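Local coordinates for protein serpin 2 (Anopheles gambiae, PDB 3PZF) that inhibits the clip-domain serine proteases CLIPB9, CLIPB10 and CLIPB4 and so holds back melanization in mosquito hemolymph, at residues Ala197-Pro202 and Tyr215-Gly220; Ala232-Leu237 and Ala245-Leu250; Asn282-Lys287 and Ile367-Arg372; Phe288-Ser293 and Ala337-Asn342. One frame throughout, in Å; residues are numbered along the deposited sequence.

Contact 1 of 4, residues Ala197-Pro202 and Tyr215-Gly220; sequences ANNVKP and YMEQNG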
loop_
_atom_site.group_PDB
_atom_site.type_symbol
_atom_site.label_atom_id
_atom_site.label_comp_id
_atom_site.label_asym_id
_atom_site.label_seq_id
_atom_site.Cartn_x
_atom_site.Cartn_y
_atom_site.Cartn_z
ATOM N N ALA A 197 -4.162 -13.552 -27.438
ATOM C CA ALA A 197 -2.747 -13.952 -27.523
ATOM C C ALA A 197 -1.850 -12.750 -27.815
ATOM O O ALA A 197 -0.829 -12.535 -27.172
ATOM C CB ALA A 197 -2.567 -15.016 -28.608
ATOM N N ASN A 198 -2.249 -11.965 -28.807
ATOM C CA ASN A 198 -1.413 -10.892 -29.311
ATOM C C ASN A 198 -2.167 -9.596 -29.258
ATOM O O ASN A 198 -3.088 -9.393 -30.051
ATOM C CB ASN A 198 -1.006 -11.198 -30.745
ATOM C CG ASN A 198 -0.083 -12.358 -30.816
ATOM O OD1 ASN A 198 1.051 -12.257 -30.360
ATOM N ND2 ASN A 198 -0.553 -13.489 -31.345
ATOM N N ASN A 199 -1.790 -8.735 -28.309
ATOM C CA ASN A 199 -2.490 -7.476 -28.159
ATOM C C ASN A 199 -1.568 -6.357 -27.718
ATOM O O ASN A 199 -1.924 -5.560 -26.858
ATOM C CB ASN A 199 -3.639 -7.608 -27.146
ATOM C CG ASN A 199 -4.787 -6.655 -27.457
ATOM O OD1 ASN A 199 -4.915 -6.172 -28.584
ATOM N ND2 ASN A 199 -5.635 -6.393 -26.461
ATOM N N VAL A 200 -0.394 -6.282 -28.326
ATOM C CA VAL A 200 0.518 -5.192 -28.056
ATOM C C VAL A 200 0.034 -3.914 -28.718
ATOM O O VAL A 200 -0.412 -3.934 -29.853
ATOM C CB VAL A 200 1.934 -5.539 -28.587
ATOM C CG1 VAL A 200 2.781 -4.262 -28.769
ATOM C CG2 VAL A 200 2.609 -6.492 -27.621
ATOM N N LYS A 201 0.125 -2.797 -28.010
ATOM C CA LYS A 201 -0.183 -1.498 -28.616
ATOM C C LYS A 201 0.758 -0.506 -28.002
ATOM O O LYS A 201 1.346 -0.804 -26.976
ATOM C CB LYS A 201 -1.619 -1.042 -28.275
ATOM C CG LYS A 201 -2.731 -2.076 -28.401
ATOM C CD LYS A 201 -4.036 -1.467 -27.770
ATOM C CE LYS A 201 -5.186 -2.455 -27.672
ATOM N NZ LYS A 201 -5.749 -2.829 -29.002
ATOM N N PRO A 202 0.880 0.692 -28.589
ATOM C CA PRO A 202 1.686 1.753 -27.960
ATOM C C PRO A 202 1.150 2.183 -26.590
ATOM O O PRO A 202 -0.063 2.022 -26.281
ATOM C CB PRO A 202 1.552 2.917 -28.936
ATOM C CG PRO A 202 1.273 2.248 -30.267
ATOM C CD PRO A 202 0.378 1.104 -29.909
ATOM N N TYR A 215 -2.005 -5.434 -23.817
ATOM C CA TYR A 215 -3.270 -4.924 -23.282
ATOM C C TYR A 215 -4.337 -6.011 -23.163
ATOM O O TYR A 215 -4.252 -7.063 -23.793
ATOM C CB TYR A 215 -3.787 -3.811 -24.184
ATOM C CG TYR A 215 -3.034 -2.488 -24.070
ATOM C CD1 TYR A 215 -3.499 -1.468 -23.230
ATOM C CD2 TYR A 215 -1.869 -2.258 -24.839
ATOM C CE1 TYR A 215 -2.843 -0.244 -23.143
ATOM C CE2 TYR A 215 -1.202 -1.046 -24.771
ATOM C CZ TYR A 215 -1.696 -0.039 -23.938
ATOM O OH TYR A 215 -1.022 1.159 -23.864
ATOM N N MET A 216 -5.338 -5.747 -22.334
ATOM C CA MET A 216 -6.512 -6.607 -22.230
ATOM C C MET A 216 -7.725 -5.696 -22.331
ATOM O O MET A 216 -7.645 -4.543 -21.935
ATOM C CB MET A 216 -6.525 -7.358 -20.901
ATOM C CG MET A 216 -6.271 -6.490 -19.718
ATOM S SD MET A 216 -5.988 -7.567 -18.277
ATOM C CE MET A 216 -5.908 -6.336 -17.014
ATOM N N GLU A 217 -8.809 -6.199 -22.918
ATOM C CA GLU A 217 -9.987 -5.381 -23.261
ATOM C C GLU A 217 -11.238 -6.164 -22.963
ATOM O O GLU A 217 -11.293 -7.361 -23.257
ATOM C CB GLU A 217 -9.978 -5.059 -24.767
ATOM C CG GLU A 217 -8.715 -4.372 -25.223
ATOM C CD GLU A 217 -8.652 -4.214 -26.739
ATOM O OE1 GLU A 217 -9.665 -3.795 -27.356
ATOM O OE2 GLU A 217 -7.588 -4.529 -27.305
ATOM N N GLN A 218 -12.236 -5.511 -22.359
ATOM C CA GLN A 218 -13.566 -6.112 -22.301
ATOM C C GLN A 218 -14.663 -5.070 -22.305
ATOM O O GLN A 218 -14.401 -3.897 -22.061
ATOM C CB GLN A 218 -13.722 -6.948 -21.022
ATOM C CG GLN A 218 -13.830 -6.124 -19.747
ATOM C CD GLN A 218 -14.114 -7.043 -18.577
ATOM O OE1 GLN A 218 -15.188 -7.602 -18.501
ATOM N NE2 GLN A 218 -13.120 -7.286 -17.736
ATOM N N ASN A 219 -15.892 -5.527 -22.559
ATOM C CA ASN A 219 -17.103 -4.745 -22.319
ATOM C C ASN A 219 -17.747 -5.248 -21.043
ATOM O O ASN A 219 -17.942 -6.453 -20.882
ATOM C CB ASN A 219 -18.111 -4.978 -23.436
ATOM C CG ASN A 219 -17.629 -4.467 -24.753
ATOM O OD1 ASN A 219 -17.384 -3.267 -24.889
ATOM N ND2 ASN A 219 -17.491 -5.363 -25.745
ATOM N N GLY A 220 -18.111 -4.342 -20.148
ATOM C CA GLY A 220 -18.836 -4.768 -18.968
ATOM C C GLY A 220 -19.605 -3.654 -18.307
ATOM O O GLY A 220 -19.606 -2.520 -18.766
HETATM O O HOH W 1 -8.701 -2.711 -29.780
#
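Asn199 swings its CG away from the backbone N (chi1 -150°), while Glu217 keeps its CG beside the backbone N (chi1 -56°) and runs on extended. These torsions bring the Asn199 amide and the Glu217 carboxylate together, their planes 19° apart. Asn199 ND2 donates to Glu217 OE2 at 2.8 Å. OE2 lies in the Asn199 amide plane; ND2 meets it on the anti side, somewhat out of the carboxylate plane. The same ND2 bonds weakly to Tyr215 O. Lys201 approaches from the opposite direction to Glu217. Its NZ forms a salt bridge with Glu217 OE2 at 3.0 Å, from above the carboxylate plane. Two donors thus grip one oxygen, which probably keeps the carboxylate ionised. A water links Lys201 NZ to Glu217 OE1. The lysine chain crosses the Tyr215 ring, and CD sits over one face, 4.1 Å from the centroid, as a CH-pi contact. Tyr215 is pinned at both ends. Tyr215 N donates to Asn199 O at 3.0 Å. Tyr215 OH donates to Pro202 O at 2.7 Å. Thr284 and Pro286 of strand 277-295 touch this ring. This is the beta hairpin of s4C (200-203) and the s3C part of strand 211-227 in serpin sheet C.

Contact 2 of 4, residues Ala232-Leu237 and Ala245-Leu250; sequences AQILRL and AMYFIL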
loop_
_atom_site.group_PDB
_atom_site.type_symbol
_atom_site.label_atom_id
_atom_site.label_comp_id
_atom_site.label_asym_id
_atom_site.label_seq_id
_atom_site.Cartn_x
_atom_site.Cartn_y
_atom_site.Cartn_z
ATOM N N ALA A 232 -10.154 13.535 -14.807
ATOM C CA ALA A 232 -9.742 12.143 -14.989
ATOM C C ALA A 232 -10.937 11.216 -14.998
ATOM O O ALA A 232 -11.943 11.486 -14.327
ATOM C CB ALA A 232 -8.810 11.726 -13.814
ATOM N N GLN A 233 -10.809 10.102 -15.712
ATOM C CA GLN A 233 -11.806 9.048 -15.640
ATOM C C GLN A 233 -11.500 8.170 -14.469
ATOM O O GLN A 233 -10.325 7.938 -14.138
ATOM C CB GLN A 233 -11.801 8.221 -16.920
ATOM C CG GLN A 233 -12.433 8.957 -18.140
ATOM C CD GLN A 233 -12.105 8.209 -19.420
ATOM O OE1 GLN A 233 -10.929 8.113 -19.800
ATOM N NE2 GLN A 233 -13.134 7.646 -20.071
ATOM N N ILE A 234 -12.543 7.711 -13.790
ATOM C CA ILE A 234 -12.327 6.768 -12.714
ATOM C C ILE A 234 -13.125 5.503 -12.970
ATOM O O ILE A 234 -14.282 5.569 -13.363
ATOM C CB ILE A 234 -12.726 7.399 -11.362
ATOM C CG1 ILE A 234 -11.975 8.732 -11.188
ATOM C CG2 ILE A 234 -12.398 6.453 -10.255
ATOM C CD1 ILE A 234 -12.300 9.480 -9.899
ATOM N N LEU A 235 -12.511 4.352 -12.714
ATOM C CA LEU A 235 -13.128 3.044 -12.985
ATOM C C LEU A 235 -12.924 2.103 -11.807
ATOM O O LEU A 235 -11.852 2.088 -11.208
ATOM C CB LEU A 235 -12.477 2.420 -14.242
ATOM C CG LEU A 235 -12.842 0.965 -14.554
ATOM C CD1 LEU A 235 -14.252 0.856 -15.197
ATOM C CD2 LEU A 235 -11.823 0.334 -15.517
ATOM N N ARG A 236 -13.928 1.280 -11.519
ATOM C CA ARG A 236 -13.831 0.276 -10.460
ATOM C C ARG A 236 -13.939 -1.123 -11.048
ATOM O O ARG A 236 -14.948 -1.433 -11.690
ATOM C CB ARG A 236 -14.997 0.488 -9.453
ATOM C CG ARG A 236 -15.137 -0.638 -8.410
ATOM C CD ARG A 236 -16.434 -0.380 -7.570
ATOM N NE ARG A 236 -16.724 -1.422 -6.590
ATOM C CZ ARG A 236 -17.466 -2.492 -6.827
ATOM N NH1 ARG A 236 -18.007 -2.672 -8.026
ATOM N NH2 ARG A 236 -17.709 -3.362 -5.846
ATOM N N LEU A 237 -12.921 -1.964 -10.815
ATOM C CA LEU A 237 -12.987 -3.395 -11.129
ATOM C C LEU A 237 -12.939 -4.184 -9.826
ATOM O O LEU A 237 -11.905 -4.195 -9.145
ATOM C CB LEU A 237 -11.797 -3.845 -12.002
ATOM C CG LEU A 237 -11.682 -3.119 -13.343
ATOM C CD1 LEU A 237 -10.531 -3.796 -14.168
ATOM C CD2 LEU A 237 -13.025 -3.109 -14.111
ATOM N N ALA A 245 -11.760 -4.155 -4.209
ATOM C CA ALA A 245 -11.869 -3.709 -5.613
ATOM C C ALA A 245 -10.654 -2.888 -5.991
ATOM O O ALA A 245 -10.038 -2.308 -5.123
ATOM C CB ALA A 245 -13.160 -2.870 -5.781
ATOM N N MET A 246 -10.262 -2.871 -7.270
ATOM C CA MET A 246 -9.195 -1.981 -7.705
ATOM C C MET A 246 -9.814 -0.799 -8.411
ATOM O O MET A 246 -10.631 -0.960 -9.317
ATOM C CB MET A 246 -8.184 -2.665 -8.646
ATOM C CG MET A 246 -7.061 -1.708 -9.088
ATOM S SD MET A 246 -5.696 -2.528 -10.013
ATOM C CE MET A 246 -4.718 -3.281 -8.718
ATOM N N TYR A 247 -9.407 0.400 -8.013
ATOM C CA TYR A 247 -9.843 1.604 -8.714
ATOM C C TYR A 247 -8.727 2.144 -9.584
ATOM O O TYR A 247 -7.551 2.023 -9.227
ATOM C CB TYR A 247 -10.231 2.684 -7.714
ATOM C CG TYR A 247 -11.600 2.538 -7.088
ATOM C CD1 TYR A 247 -11.780 1.778 -5.930
ATOM C CD2 TYR A 247 -12.726 3.184 -7.641
ATOM C CE1 TYR A 247 -13.055 1.656 -5.336
ATOM C CE2 TYR A 247 -13.984 3.073 -7.037
ATOM C CZ TYR A 247 -14.143 2.305 -5.900
ATOM O OH TYR A 247 -15.424 2.239 -5.323
ATOM N N PHE A 248 -9.090 2.701 -10.749
ATOM C CA PHE A 248 -8.123 3.284 -11.677
ATOM C C PHE A 248 -8.514 4.730 -11.889
ATOM O O PHE A 248 -9.682 5.006 -12.161
ATOM C CB PHE A 248 -8.167 2.557 -13.040
ATOM C CG PHE A 248 -7.862 1.080 -12.944
ATOM C CD1 PHE A 248 -6.583 0.606 -13.194
ATOM C CD2 PHE A 248 -8.843 0.176 -12.535
ATOM C CE1 PHE A 248 -6.295 -0.743 -13.069
ATOM C CE2 PHE A 248 -8.551 -1.182 -12.413
ATOM C CZ PHE A 248 -7.277 -1.641 -12.697
ATOM N N ILE A 249 -7.556 5.643 -11.787
ATOM C CA ILE A 249 -7.802 7.054 -12.111
ATOM C C ILE A 249 -6.915 7.422 -13.291
ATOM O O ILE A 249 -5.692 7.464 -13.151
ATOM C CB ILE A 249 -7.496 7.970 -10.926
ATOM C CG1 ILE A 249 -8.403 7.597 -9.731
ATOM C CG2 ILE A 249 -7.657 9.446 -11.322
ATOM C CD1 ILE A 249 -8.023 8.326 -8.393
ATOM N N LEU A 250 -7.556 7.678 -14.437
ATOM C CA LEU A 250 -6.861 7.889 -15.709
ATOM C C LEU A 250 -7.052 9.343 -16.097
ATOM O O LEU A 250 -8.160 9.749 -16.468
ATOM C CB LEU A 250 -7.454 6.971 -16.780
ATOM C CG LEU A 250 -6.942 7.168 -18.227
ATOM C CD1 LEU A 250 -5.471 6.760 -18.362
ATOM C CD2 LEU A 250 -7.803 6.367 -19.186
HETATM O O HOH W 2 -9.363 10.086 -19.132
#
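Phe248 and Leu237 interlock at about a right angle. The Phe248 ring lies in the hollow between Leu235 and Leu237, with CE2 3.7 Å from Leu237 CD1. Its CD2 is 4.2 Å from Leu235 CD2. Farther along the same face, Leu250 and Gln233 lie side by side and point the same way. There Leu250 CD2 meets Gln233 OE1 at 3.6 Å, while Gln233 NE2 bonds to Tyr224 and to the backbone of Ile367.

The other face carries Ile234, Arg236, Tyr247 and Ile249. Ile249 fits between two neighbours: its CG2 is 3.6 Å from Ala232 CB, and its CG1 is 4.0 Å from Ile234 CG1. Ile234 CG2 comes to the edge of the Tyr247 ring. Arg236 lies over a face of that ring, with CB 4.1 Å from the centroid as a CH-pi contact. Its CG is anti to the backbone N (chi1 171°) and the chain runs straight to NE, which carries the guanidinium past the tyrosine OH. The charge is met by Glu381. Helix 266-274 packs on this face, touching Ile234, Tyr247 and Ile249.

Six backbone hydrogen bonds hold the register, and Ile234 with Ile249 and Arg236 with Tyr247 are non-hydrogen-bonded pairs. This is an antiparallel beta hairpin, strands s2B and s3B of serpin sheet B.

Contact 3 of 4, residues Asn282-Lys287 and Ile367-Arg372; sequences NVTLPK and IFNANR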
loop_
_atom_site.group_PDB
_atom_site.type_symbol
_atom_site.label_atom_id
_atom_site.label_comp_id
_atom_site.label_asym_id
_atom_site.label_seq_id
_atom_site.Cartn_x
_atom_site.Cartn_y
_atom_site.Cartn_z
ATOM N N ASN A 282 -16.375 0.129 -22.081
ATOM C CA ASN A 282 -15.344 -0.665 -22.752
ATOM C C ASN A 282 -14.004 -0.305 -22.138
ATOM O O ASN A 282 -13.575 0.853 -22.220
ATOM C CB ASN A 282 -15.301 -0.418 -24.258
ATOM C CG ASN A 282 -14.311 -1.360 -24.945
ATOM O OD1 ASN A 282 -13.111 -1.118 -24.933
ATOM N ND2 ASN A 282 -14.820 -2.448 -25.508
ATOM N N VAL A 283 -13.374 -1.287 -21.491
ATOM C CA VAL A 283 -12.193 -1.077 -20.677
ATOM C C VAL A 283 -10.996 -1.681 -21.372
ATOM O O VAL A 283 -11.020 -2.866 -21.719
ATOM C CB VAL A 283 -12.317 -1.814 -19.311
ATOM C CG1 VAL A 283 -11.011 -1.721 -18.507
ATOM C CG2 VAL A 283 -13.499 -1.250 -18.504
ATOM N N THR A 284 -9.977 -0.851 -21.598
ATOM C CA THR A 284 -8.668 -1.321 -22.077
ATOM C C THR A 284 -7.618 -0.952 -21.031
ATOM O O THR A 284 -7.505 0.230 -20.671
ATOM C CB THR A 284 -8.272 -0.629 -23.415
ATOM O OG1 THR A 284 -9.246 -0.920 -24.414
ATOM C CG2 THR A 284 -6.884 -1.146 -23.915
ATOM N N LEU A 285 -6.864 -1.951 -20.556
ATOM C CA LEU A 285 -5.840 -1.759 -19.523
ATOM C C LEU A 285 -4.578 -2.471 -19.953
ATOM O O LEU A 285 -4.650 -3.568 -20.533
ATOM C CB LEU A 285 -6.251 -2.363 -18.195
ATOM C CG LEU A 285 -7.368 -1.613 -17.446
ATOM C CD1 LEU A 285 -7.755 -2.470 -16.261
ATOM C CD2 LEU A 285 -6.844 -0.267 -16.973
ATOM N N PRO A 286 -3.427 -1.860 -19.663
ATOM C CA PRO A 286 -2.178 -2.573 -19.935
ATOM C C PRO A 286 -1.913 -3.544 -18.803
ATOM O O PRO A 286 -2.177 -3.206 -17.642
ATOM C CB PRO A 286 -1.127 -1.459 -19.936
ATOM C CG PRO A 286 -1.690 -0.409 -18.998
ATOM C CD PRO A 286 -3.202 -0.485 -19.175
ATOM N N LYS A 287 -1.424 -4.729 -19.114
ATOM C CA LYS A 287 -1.045 -5.670 -18.076
ATOM C C LYS A 287 0.277 -5.204 -17.459
ATOM O O LYS A 287 1.103 -4.576 -18.134
ATOM C CB LYS A 287 -0.938 -7.081 -18.661
ATOM C CG LYS A 287 -2.313 -7.623 -19.105
ATOM C CD LYS A 287 -2.273 -9.061 -19.575
ATOM C CE LYS A 287 -1.807 -9.156 -21.031
ATOM N NZ LYS A 287 -1.786 -10.567 -21.545
ATOM N N ILE A 367 -15.970 4.755 -22.993
ATOM C CA ILE A 367 -14.681 4.140 -23.346
ATOM C C ILE A 367 -13.624 4.566 -22.360
ATOM O O ILE A 367 -13.393 5.752 -22.198
ATOM C CB ILE A 367 -14.197 4.580 -24.746
ATOM C CG1 ILE A 367 -15.218 4.185 -25.811
ATOM C CG2 ILE A 367 -12.805 3.988 -25.050
ATOM C CD1 ILE A 367 -15.463 2.716 -25.882
ATOM N N PHE A 368 -12.961 3.589 -21.724
ATOM C CA PHE A 368 -11.893 3.851 -20.770
ATOM C C PHE A 368 -10.665 3.154 -21.359
ATOM O O PHE A 368 -10.592 1.938 -21.349
ATOM C CB PHE A 368 -12.231 3.212 -19.424
ATOM C CG PHE A 368 -11.217 3.467 -18.329
ATOM C CD1 PHE A 368 -11.393 4.523 -17.450
ATOM C CD2 PHE A 368 -10.107 2.628 -18.145
ATOM C CE1 PHE A 368 -10.482 4.748 -16.400
ATOM C CE2 PHE A 368 -9.214 2.861 -17.093
ATOM C CZ PHE A 368 -9.401 3.935 -16.251
ATOM N N ASN A 369 -9.733 3.924 -21.894
ATOM C CA ASN A 369 -8.608 3.340 -22.625
ATOM C C ASN A 369 -7.319 3.827 -22.015
ATOM O O ASN A 369 -6.844 4.918 -22.344
ATOM C CB ASN A 369 -8.680 3.706 -24.120
ATOM C CG ASN A 369 -7.515 3.119 -24.937
ATOM O OD1 ASN A 369 -6.700 2.312 -24.454
ATOM N ND2 ASN A 369 -7.429 3.545 -26.195
ATOM N N ALA A 370 -6.781 3.035 -21.085
ATOM C CA ALA A 370 -5.626 3.448 -20.297
ATOM C C ALA A 370 -4.314 3.192 -21.058
ATOM O O ALA A 370 -3.560 2.301 -20.696
ATOM C CB ALA A 370 -5.600 2.684 -18.944
ATOM N N ASN A 371 -4.067 3.958 -22.113
ATOM C CA ASN A 371 -2.798 3.841 -22.845
ATOM C C ASN A 371 -1.864 5.020 -22.531
ATOM O O ASN A 371 -1.021 5.395 -23.341
ATOM C CB ASN A 371 -3.070 3.722 -24.342
ATOM C CG ASN A 371 -3.651 4.995 -24.933
ATOM O OD1 ASN A 371 -4.063 5.906 -24.208
ATOM N ND2 ASN A 371 -3.714 5.049 -26.266
ATOM N N ARG A 372 -2.038 5.599 -21.349
ATOM C CA ARG A 372 -1.122 6.604 -20.825
ATOM C C ARG A 372 -1.085 6.442 -19.295
ATOM O O ARG A 372 -1.819 5.639 -18.767
ATOM C CB ARG A 372 -1.551 8.008 -21.217
ATOM C CG ARG A 372 -2.918 8.358 -20.785
ATOM C CD ARG A 372 -3.388 9.669 -21.419
ATOM N NE ARG A 372 -4.762 9.847 -20.991
ATOM C CZ ARG A 372 -5.812 9.433 -21.686
ATOM N NH1 ARG A 372 -5.644 8.901 -22.899
ATOM N NH2 ARG A 372 -7.025 9.578 -21.187
#
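Strands 282-286 and 367-369 run parallel, 5° apart and 4.8 Å between axes, with Asn282, Val283 and Thr284 facing Ile367, Phe368 and Asn369. They are s2C and s1C of serpin sheet C, and s1C follows the reactive-centre loop in the chain. Phe368 uses both its N and its O toward strand 282-286, straddling Val283. Its N donates to Asn282 O at 2.8 Å, almost straight at 177°, and its O accepts from Thr284 N at 2.9 Å. Ala370 N then donates to Thr284 O.

The Phe368 side chain extends: its ring carbon CG points away from the backbone N, chi1 -178°, which sends the ring inward beside Val283 and Leu285. Leu285 CD2 meets the ring at its edge, in plane, 3.9 Å from Phe368 CE2. The same CD2 lies 3.8 Å from Ala370 CB, so one methyl of the leucine touches both residues. Phe248 and Leu250 of strand 244-251 also touch the Phe368 ring. On the other face, Thr284 and Asn369 lie side by side, and Asn369 OD1 approaches Thr284 CB and CG2.

Beyond Asn369 the chain leaves the strand through an inverse gamma turn centred on Ala370, where Asn371 N bonds weakly to Asn369 O. The turn brings Ala370 O against the proline ring. This carbonyl oxygen is buried, has no hydrogen-bond partner in the model, and lies 3.2 Å from Pro286 CD.

Contact 4 of 4, residues Phe288-Ser293 and Ala337-Asn342; sequences FKFDFS and AGITIN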
loop_
_atom_site.group_PDB
_atom_site.type_symbol
_atom_site.label_atom_id
_atom_site.label_comp_id
_atom_site.label_asym_id
_atom_site.label_seq_id
_atom_site.Cartn_x
_atom_site.Cartn_y
_atom_site.Cartn_z
ATOM N N PHE A 288 0.466 -5.488 -16.171
ATOM C CA PHE A 288 1.736 -5.151 -15.532
ATOM C C PHE A 288 2.038 -6.068 -14.379
ATOM O O PHE A 288 1.134 -6.620 -13.732
ATOM C CB PHE A 288 1.793 -3.675 -15.096
ATOM C CG PHE A 288 0.638 -3.232 -14.198
ATOM C CD1 PHE A 288 -0.449 -2.508 -14.719
ATOM C CD2 PHE A 288 0.656 -3.519 -12.837
ATOM C CE1 PHE A 288 -1.506 -2.064 -13.876
ATOM C CE2 PHE A 288 -0.399 -3.102 -11.998
ATOM C CZ PHE A 288 -1.488 -2.375 -12.524
ATOM N N LYS A 289 3.335 -6.251 -14.150
ATOM C CA LYS A 289 3.834 -7.000 -13.017
ATOM C C LYS A 289 5.125 -6.341 -12.548
ATOM O O LYS A 289 6.108 -6.278 -13.292
ATOM C CB LYS A 289 4.117 -8.440 -13.442
ATOM C CG LYS A 289 4.767 -9.294 -12.349
ATOM C CD LYS A 289 4.955 -10.716 -12.804
ATOM C CE LYS A 289 5.389 -11.609 -11.638
ATOM N NZ LYS A 289 5.530 -13.041 -12.048
ATOM N N PHE A 290 5.146 -5.853 -11.307
ATOM C CA PHE A 290 6.352 -5.200 -10.807
ATOM C C PHE A 290 6.332 -5.144 -9.286
ATOM O O PHE A 290 5.339 -5.476 -8.636
ATOM C CB PHE A 290 6.492 -3.765 -11.374
ATOM C CG PHE A 290 5.480 -2.752 -10.813
ATOM C CD1 PHE A 290 5.806 -1.886 -9.764
ATOM C CD2 PHE A 290 4.211 -2.636 -11.383
ATOM C CE1 PHE A 290 4.877 -0.951 -9.276
ATOM C CE2 PHE A 290 3.274 -1.731 -10.895
ATOM C CZ PHE A 290 3.602 -0.871 -9.850
ATOM N N ASP A 291 7.455 -4.742 -8.723
ATOM C CA ASP A 291 7.486 -4.503 -7.302
ATOM C C ASP A 291 8.205 -3.192 -7.018
ATOM O O ASP A 291 8.841 -2.591 -7.887
ATOM C CB ASP A 291 8.100 -5.686 -6.565
ATOM C CG ASP A 291 9.409 -6.085 -7.102
ATOM O OD1 ASP A 291 10.350 -5.271 -7.027
ATOM O OD2 ASP A 291 9.503 -7.233 -7.570
ATOM N N PHE A 292 8.102 -2.745 -5.780
ATOM C CA PHE A 292 8.580 -1.418 -5.450
ATOM C C PHE A 292 8.953 -1.481 -3.976
ATOM O O PHE A 292 8.162 -1.947 -3.154
ATOM C CB PHE A 292 7.504 -0.341 -5.664
ATOM C CG PHE A 292 8.005 1.050 -5.385
ATOM C CD1 PHE A 292 8.797 1.716 -6.313
ATOM C CD2 PHE A 292 7.749 1.668 -4.160
ATOM C CE1 PHE A 292 9.291 2.991 -6.047
ATOM C CE2 PHE A 292 8.247 2.944 -3.888
ATOM C CZ PHE A 292 9.014 3.603 -4.846
ATOM N N SER A 293 10.182 -1.095 -3.679
ATOM C CA SER A 293 10.717 -1.146 -2.322
ATOM C C SER A 293 11.237 0.240 -1.982
ATOM O O SER A 293 11.775 0.927 -2.852
ATOM C CB SER A 293 11.863 -2.157 -2.267
ATOM O OG SER A 293 12.225 -2.444 -0.935
ATOM N N ALA A 337 6.319 -4.019 -1.765
ATOM C CA ALA A 337 5.034 -4.536 -2.247
ATOM C C ALA A 337 5.188 -4.968 -3.694
ATOM O O ALA A 337 5.865 -4.288 -4.452
ATOM C CB ALA A 337 3.971 -3.453 -2.167
ATOM N N GLY A 338 4.551 -6.070 -4.076
ATOM C CA GLY A 338 4.490 -6.437 -5.494
ATOM C C GLY A 338 3.048 -6.358 -5.967
ATOM O O GLY A 338 2.125 -6.508 -5.185
ATOM N N ILE A 339 2.830 -6.133 -7.250
ATOM C CA ILE A 339 1.454 -6.079 -7.769
ATOM C C ILE A 339 1.520 -6.613 -9.187
ATOM O O ILE A 339 2.489 -6.377 -9.898
ATOM C CB ILE A 339 0.892 -4.657 -7.769
ATOM C CG1 ILE A 339 -0.615 -4.634 -8.143
ATOM C CG2 ILE A 339 1.735 -3.744 -8.676
ATOM C CD1 ILE A 339 -1.564 -5.320 -7.099
ATOM N N THR A 340 0.484 -7.356 -9.561
ATOM C CA THR A 340 0.315 -7.883 -10.914
ATOM C C THR A 340 -1.134 -7.684 -11.292
ATOM O O THR A 340 -2.020 -7.855 -10.454
ATOM C CB THR A 340 0.598 -9.377 -10.927
ATOM O OG1 THR A 340 1.934 -9.614 -10.446
ATOM C CG2 THR A 340 0.436 -9.954 -12.366
ATOM N N ILE A 341 -1.409 -7.266 -12.522
ATOM C CA ILE A 341 -2.755 -7.470 -13.049
ATOM C C ILE A 341 -2.644 -8.165 -14.409
ATOM O O ILE A 341 -1.768 -7.844 -15.235
ATOM C CB ILE A 341 -3.651 -6.165 -13.171
ATOM C CG1 ILE A 341 -3.119 -5.205 -14.247
ATOM C CG2 ILE A 341 -3.808 -5.474 -11.778
ATOM C CD1 ILE A 341 -4.033 -3.998 -14.520
ATOM N N ASN A 342 -3.525 -9.139 -14.615
ATOM C CA ASN A 342 -3.740 -9.720 -15.932
ATOM C C ASN A 342 -5.237 -9.967 -16.196
ATOM O O ASN A 342 -6.090 -9.405 -15.508
ATOM C CB ASN A 342 -2.908 -11.001 -16.098
ATOM C CG ASN A 342 -3.371 -12.130 -15.208
ATOM O OD1 ASN A 342 -4.366 -12.024 -14.514
ATOM N ND2 ASN A 342 -2.655 -13.253 -15.266
#
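Strands s6A and s5A of serpin sheet A meet here, antiparallel, with Phe288 against Ile341 and Phe290 against Ile339. The second strand, 332-341, ends two residues short of the hinge of the reactive-centre loop. Backbone bonds join the hydrogen-bonded pairs, such as Ile339 N to Phe290 O at 2.9 Å. The bond from Phe288 N to Ile341 O, at the Phe288 end, is weak at 3.4 Å.

Phe288 and Ile341 both place their first branch between the backbone N and the carbonyl carbon (chi1 54° and 68°). This tips the two side chains onto each other. Ile341 CG1 lies over a face of the Phe288 ring, 3.7 Å from its centroid. Ile341 CD1 lies 3.2 Å from Phe288 CE1, a tight contact. Ile339 CG2 touches the edge of that ring and covers a face of the Phe290 ring, 3.8 Å from its centroid. Phe374 and Phe376 of strand 374-380 meet Phe288 from sheet B.

Lys289, Asp291 and Thr340 lie on the other face. Gly338 CA lies opposite Asp291 CB at 3.8 Å. Lys289 runs alongside Thr340, its CG 3.4 Å from Thr340 OG1, while that hydroxyl is hydrogen-bonded to Glu347 of the hinge.

Contacts 1 and 3 are neighbours in sheet C, with centres about 8 Å apart. Gln218 O of contact 1 accepts from Val283 N of contact 3. Contact 2 lies about 10 Å from contact 3, centre to centre; Phe248 CZ packs 3.7 Å from Leu285 CD1, joining sheet B to sheet C. Contacts 3 and 4 share strand 277-295, which passes from sheet C into sheet A; their centres are about 18 Å apart. Met246 of contact 2 reaches Ile341 and Ile339 of contact 4. The hinge Leu344-Ala348 follows contact 4, and contact 3 includes the strand after the reactive-centre loop. The inferred reactive bond, Lys359-Phe360, lies between them in the chain, in the unmodelled residues 355-362.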